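Local coordinates for protein hexokinase (Schistosoma mansoni, PDB 1BDG) that phosphorylates hexoses such as glucose at the 6-position with ATP, the first step of glycolysis, at residues L39-S44 with V224-D229; C384-I389 with K423-C428. All coordinates share one frame; numbering follows the deposited sequence.

Interaction 1 (L39-S44 with V224-D229)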
# COMPACT_ATOMS: atom_id res chain seq x y z
N LEU A 39 -3.40 11.03 -18.41
CA LEU A 39 -4.79 10.97 -18.85
C LEU A 39 -5.71 11.25 -17.65
O LEU A 39 -6.75 11.88 -17.80
CB LEU A 39 -5.15 9.59 -19.40
CG LEU A 39 -4.77 9.16 -20.82
CD1 LEU A 39 -5.32 7.76 -21.06
CD2 LEU A 39 -5.30 10.13 -21.86
N GLY A 40 -5.32 10.76 -16.46
CA GLY A 40 -6.12 10.95 -15.26
C GLY A 40 -6.15 12.38 -14.74
O GLY A 40 -7.06 12.76 -13.98
N LEU A 41 -5.14 13.17 -15.09
CA LEU A 41 -5.05 14.57 -14.67
C LEU A 41 -5.92 15.42 -15.59
O LEU A 41 -6.30 16.54 -15.25
CB LEU A 41 -3.59 15.06 -14.69
CG LEU A 41 -2.61 14.28 -13.81
CD1 LEU A 41 -1.21 14.48 -14.28
CD2 LEU A 41 -2.73 14.67 -12.36
N GLN A 42 -6.28 14.85 -16.73
CA GLN A 42 -7.11 15.53 -17.71
C GLN A 42 -8.59 15.27 -17.45
O GLN A 42 -9.01 14.13 -17.22
CB GLN A 42 -6.76 15.06 -19.12
CG GLN A 42 -5.39 15.42 -19.65
CD GLN A 42 -5.36 15.42 -21.18
OE1 GLN A 42 -5.18 16.47 -21.80
NE2 GLN A 42 -5.60 14.27 -21.80
N LYS A 43 -9.39 16.32 -17.54
CA LYS A 43 -10.83 16.21 -17.31
C LYS A 43 -11.51 15.36 -18.37
O LYS A 43 -12.29 14.44 -18.03
CB LYS A 43 -11.45 17.60 -17.27
CG LYS A 43 -10.82 18.47 -16.21
CD LYS A 43 -11.36 19.89 -16.22
CE LYS A 43 -12.79 19.95 -15.70
NZ LYS A 43 -12.99 21.13 -14.80
N SER A 44 -11.20 15.61 -19.64
CA SER A 44 -11.84 14.86 -20.71
C SER A 44 -11.43 13.40 -20.77
O SER A 44 -12.03 12.63 -21.52
CB SER A 44 -11.58 15.53 -22.05
OG SER A 44 -10.23 15.92 -22.16
N VAL A 224 1.34 5.43 -4.48
CA VAL A 224 2.34 6.49 -4.40
C VAL A 224 1.62 7.83 -4.50
O VAL A 224 0.50 7.91 -5.03
CB VAL A 224 3.35 6.41 -5.55
CG1 VAL A 224 2.82 7.10 -6.79
CG2 VAL A 224 4.65 7.04 -5.15
N ALA A 225 2.27 8.87 -4.00
CA ALA A 225 1.74 10.21 -4.03
C ALA A 225 2.96 11.04 -4.35
O ALA A 225 4.06 10.68 -3.93
CB ALA A 225 1.19 10.58 -2.69
N TYR A 226 2.79 12.12 -5.10
CA TYR A 226 3.93 12.95 -5.46
C TYR A 226 3.53 14.43 -5.62
O TYR A 226 2.34 14.74 -5.74
CB TYR A 226 4.58 12.41 -6.75
CG TYR A 226 3.77 12.64 -8.00
CD1 TYR A 226 2.70 11.82 -8.33
CD2 TYR A 226 4.03 13.73 -8.83
CE1 TYR A 226 1.90 12.10 -9.45
CE2 TYR A 226 3.25 14.02 -9.94
CZ TYR A 226 2.18 13.20 -10.25
OH TYR A 226 1.39 13.50 -11.33
N ILE A 227 4.49 15.35 -5.57
CA ILE A 227 4.15 16.76 -5.73
C ILE A 227 4.03 17.07 -7.23
O ILE A 227 4.92 16.72 -8.00
CB ILE A 227 5.17 17.73 -5.08
CG1 ILE A 227 5.46 17.32 -3.64
CG2 ILE A 227 4.56 19.13 -5.02
CD1 ILE A 227 6.55 18.14 -2.96
N GLU A 228 2.93 17.71 -7.62
CA GLU A 228 2.67 18.04 -9.02
C GLU A 228 2.37 19.51 -9.27
O GLU A 228 2.11 20.28 -8.35
CB GLU A 228 1.49 17.19 -9.52
CG GLU A 228 0.87 17.58 -10.88
CD GLU A 228 1.71 17.18 -12.06
OE1 GLU A 228 1.80 15.96 -12.31
OE2 GLU A 228 2.29 18.06 -12.75
N ASP A 229 2.45 19.89 -10.53
CA ASP A 229 2.20 21.22 -11.05
C ASP A 229 0.66 21.39 -11.05
O ASP A 229 -0.05 20.75 -11.82
CB ASP A 229 2.75 21.21 -12.48
CG ASP A 229 2.85 22.58 -13.11
OD1 ASP A 229 1.83 23.25 -13.29
OD2 ASP A 229 3.98 22.94 -13.49
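L41 meets Y226 and E228 through one methyl group. The apolar part of the contact is this methyl, CD1, set against two polar ends. L41 CD1 lies 3.9 Å from E228 OE1 and 4.1 Å from Y226 OH. L41 comes from helix 23-41, and the two strand side chains come from the opposite direction. L41 CG stands anti to its carbonyl carbon (chi1 -59°), which sends the methyls out toward strand 222-229. I246 and M53 also touch both L41 and Y226, and R388 packs on the same two residues.

The polar part lies within the strand. Y226 and E228 are two residues apart and their side chains reach the same side. Y226 OH and E228 OE1 are 2.7 Å apart and hydrogen-bonded. The carboxylate oxygen lies in the ring plane at the edge of Y226, and it uses its anti lone pair. The chain of E228 bends at chi2 (76°), which folds the carboxylate back. E228 OE2 accepts D229 N at 2.9 Å, from the anti side and 28° out of the carboxylate plane.

The charged part reaches beyond the two segments: E228 OE1 also forms a salt bridge with R388 of helix 357-389.

The contact joins helix 23-41 to an inner strand of the large-subdomain sheet. All three touching residues are buried. The bonds at both oxygens limit rotation of the carboxylate, and the arginine probably favours its ionised form. The leucine methyl therefore packs against a buried carboxylate whose polar needs are met by the tyrosine, a backbone N-H and the arginine.

Interaction 2 (C384-I389 with K423-C428). With SO4 (sulfate ion), chain E.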
# COMPACT_ATOMS: atom_id res chain seq x y z
N CYS A 384 8.57 5.71 -13.07
CA CYS A 384 7.56 6.44 -13.80
C CYS A 384 7.27 7.77 -13.14
O CYS A 384 7.00 8.77 -13.81
CB CYS A 384 6.27 5.65 -13.88
SG CYS A 384 4.90 6.74 -14.27
N ILE A 385 7.28 7.78 -11.81
CA ILE A 385 7.03 8.99 -11.02
C ILE A 385 8.18 9.96 -11.26
O ILE A 385 7.96 11.14 -11.55
CB ILE A 385 6.92 8.65 -9.52
CG1 ILE A 385 5.57 8.00 -9.22
CG2 ILE A 385 7.12 9.88 -8.68
CD1 ILE A 385 4.38 8.84 -9.60
N LEU A 386 9.40 9.45 -11.18
CA LEU A 386 10.60 10.25 -11.41
C LEU A 386 10.58 10.85 -12.81
O LEU A 386 11.18 11.90 -13.05
CB LEU A 386 11.86 9.40 -11.22
CG LEU A 386 12.08 8.79 -9.84
CD1 LEU A 386 13.48 8.24 -9.78
CD2 LEU A 386 11.88 9.82 -8.77
N ARG A 387 9.94 10.16 -13.75
CA ARG A 387 9.84 10.63 -15.12
C ARG A 387 8.78 11.72 -15.25
O ARG A 387 8.75 12.45 -16.23
CB ARG A 387 9.52 9.49 -16.07
CG ARG A 387 10.67 8.54 -16.26
CD ARG A 387 10.61 7.84 -17.59
NE ARG A 387 11.48 6.66 -17.61
CZ ARG A 387 11.11 5.46 -18.04
NH1 ARG A 387 9.88 5.25 -18.52
NH2 ARG A 387 11.98 4.46 -18.02
N ARG A 388 7.91 11.80 -14.25
CA ARG A 388 6.85 12.79 -14.21
C ARG A 388 7.34 13.97 -13.39
O ARG A 388 7.49 15.07 -13.92
CB ARG A 388 5.59 12.17 -13.61
CG ARG A 388 4.48 13.14 -13.35
CD ARG A 388 3.13 12.44 -13.47
NE ARG A 388 2.63 12.43 -14.85
CZ ARG A 388 2.24 13.51 -15.54
NH1 ARG A 388 2.27 14.72 -15.01
NH2 ARG A 388 1.79 13.37 -16.77
N ILE A 389 7.62 13.76 -12.11
CA ILE A 389 8.13 14.82 -11.26
C ILE A 389 9.23 15.59 -12.01
O ILE A 389 9.22 16.82 -12.05
CB ILE A 389 8.66 14.24 -9.92
CG1 ILE A 389 7.48 13.95 -8.99
CG2 ILE A 389 9.64 15.17 -9.26
CD1 ILE A 389 7.83 14.03 -7.53
N LYS A 423 18.21 9.42 -16.57
CA LYS A 423 19.65 9.33 -16.36
C LYS A 423 20.27 10.47 -15.53
O LYS A 423 21.34 10.30 -14.92
CB LYS A 423 20.36 9.22 -17.69
N ASN A 424 19.61 11.63 -15.49
CA ASN A 424 20.15 12.75 -14.75
C ASN A 424 19.42 12.98 -13.45
O ASN A 424 19.57 14.04 -12.84
CB ASN A 424 20.09 14.02 -15.60
CG ASN A 424 20.87 13.91 -16.89
OD1 ASN A 424 20.70 14.74 -17.80
ND2 ASN A 424 21.73 12.89 -17.00
N THR A 425 18.56 12.05 -13.04
CA THR A 425 17.85 12.22 -11.78
C THR A 425 18.68 11.49 -10.73
O THR A 425 19.26 10.43 -11.00
CB THR A 425 16.45 11.55 -11.76
OG1 THR A 425 15.61 12.13 -12.77
CG2 THR A 425 15.78 11.72 -10.39
N ARG A 426 18.78 12.05 -9.55
CA ARG A 426 19.48 11.38 -8.49
C ARG A 426 18.34 11.20 -7.50
O ARG A 426 17.58 12.14 -7.27
CB ARG A 426 20.57 12.27 -7.92
N PHE A 427 18.16 10.00 -6.99
CA PHE A 427 17.07 9.75 -6.04
C PHE A 427 17.55 8.83 -4.94
O PHE A 427 18.56 8.14 -5.12
CB PHE A 427 15.90 9.06 -6.76
CG PHE A 427 15.98 7.55 -6.76
CD1 PHE A 427 16.83 6.88 -7.64
CD2 PHE A 427 15.22 6.79 -5.88
CE1 PHE A 427 16.92 5.49 -7.64
CE2 PHE A 427 15.30 5.40 -5.87
CZ PHE A 427 16.16 4.74 -6.76
N CYS A 428 16.80 8.78 -3.84
CA CYS A 428 17.15 7.87 -2.76
C CYS A 428 15.96 7.54 -1.86
O CYS A 428 15.22 8.44 -1.44
CB CYS A 428 18.32 8.40 -1.94
SG CYS A 428 17.84 9.65 -0.80
S SO4 E . 1.97 15.53 -18.62
O1 SO4 E . 2.39 14.27 -19.18
O2 SO4 E . 2.64 15.74 -17.38
O3 SO4 E . 2.31 16.59 -19.54
O4 SO4 E . 0.55 15.51 -18.39
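L386 and F427 cross at about a right angle. The touching branch of the leucine is CD1. L386 CD1 lies 4.0 Å from F427 CB and equally close to F427 CG. It therefore meets the root of the phenylalanine, and its approach to the ring is oblique. F427 has its CG between the backbone N and the carbonyl carbon (chi1 89°), a torsion that leaves both CB and CG against L386 CD1.

The same methyl reaches T425, where L386 CD1 is 4.2 Å from T425 CG2. T425 and F427 are two residues apart, and both point their CB toward the helix. R426, between them, points its CB away. One L386 methyl thus touches both T425, just before the strand, and F427, within it. V394 of the neighbouring strand touches both L386 and T425, and K421 touches both L386 and F427.

R388 leaves the helix in a different direction. Its CG is anti to the backbone N (chi1 172°) and its chain bends at chi3, which brings the guanidinium to a sulfate ion, probably from the crystallisation liquor. R388 NH1 gives SO4 O2 a weak hydrogen bond, but its details are uncertain because the modelled ion crowds NH2. K232 NZ also binds this sulfate.

The helix closes with two backbone bonds to one acceptor: I385 O receives I389 N at 2.7 Å and R388 N at 2.8 Å.

Helix 357-389 here packs against the outermost strand, 426-431, which runs parallel to strand 393-399. The two strands are linked through helices 401-405 and 409-420, a beta-alpha-beta crossover. This sheet with its packed helix is consistent with the actin-like ATPase fold of the hexokinase large subdomain.

Interactions 1 and 2 touch directly through the C-terminal end of helix 357-389. Their centres are 16 Å apart. R388 NH1 forms a salt bridge of 3.0 Å with E228 OE1, and it lies 3.6 Å from L41 CD1. I389 CG1 packs on Y226 CD2 at 3.5 Å. Both contacts rest on the same mixed sheet, at strand 222-229 in one case and edge strand 426-431 in the other. Neither one lines the sugar pocket. The side chain of Y226 is about 12 Å from the bound glucose and about 8 Å from that of N223, a substrate-binding residue. F427 is about 9 Å, side chain to side chain, from Y403, assigned to ATP binding by similarity.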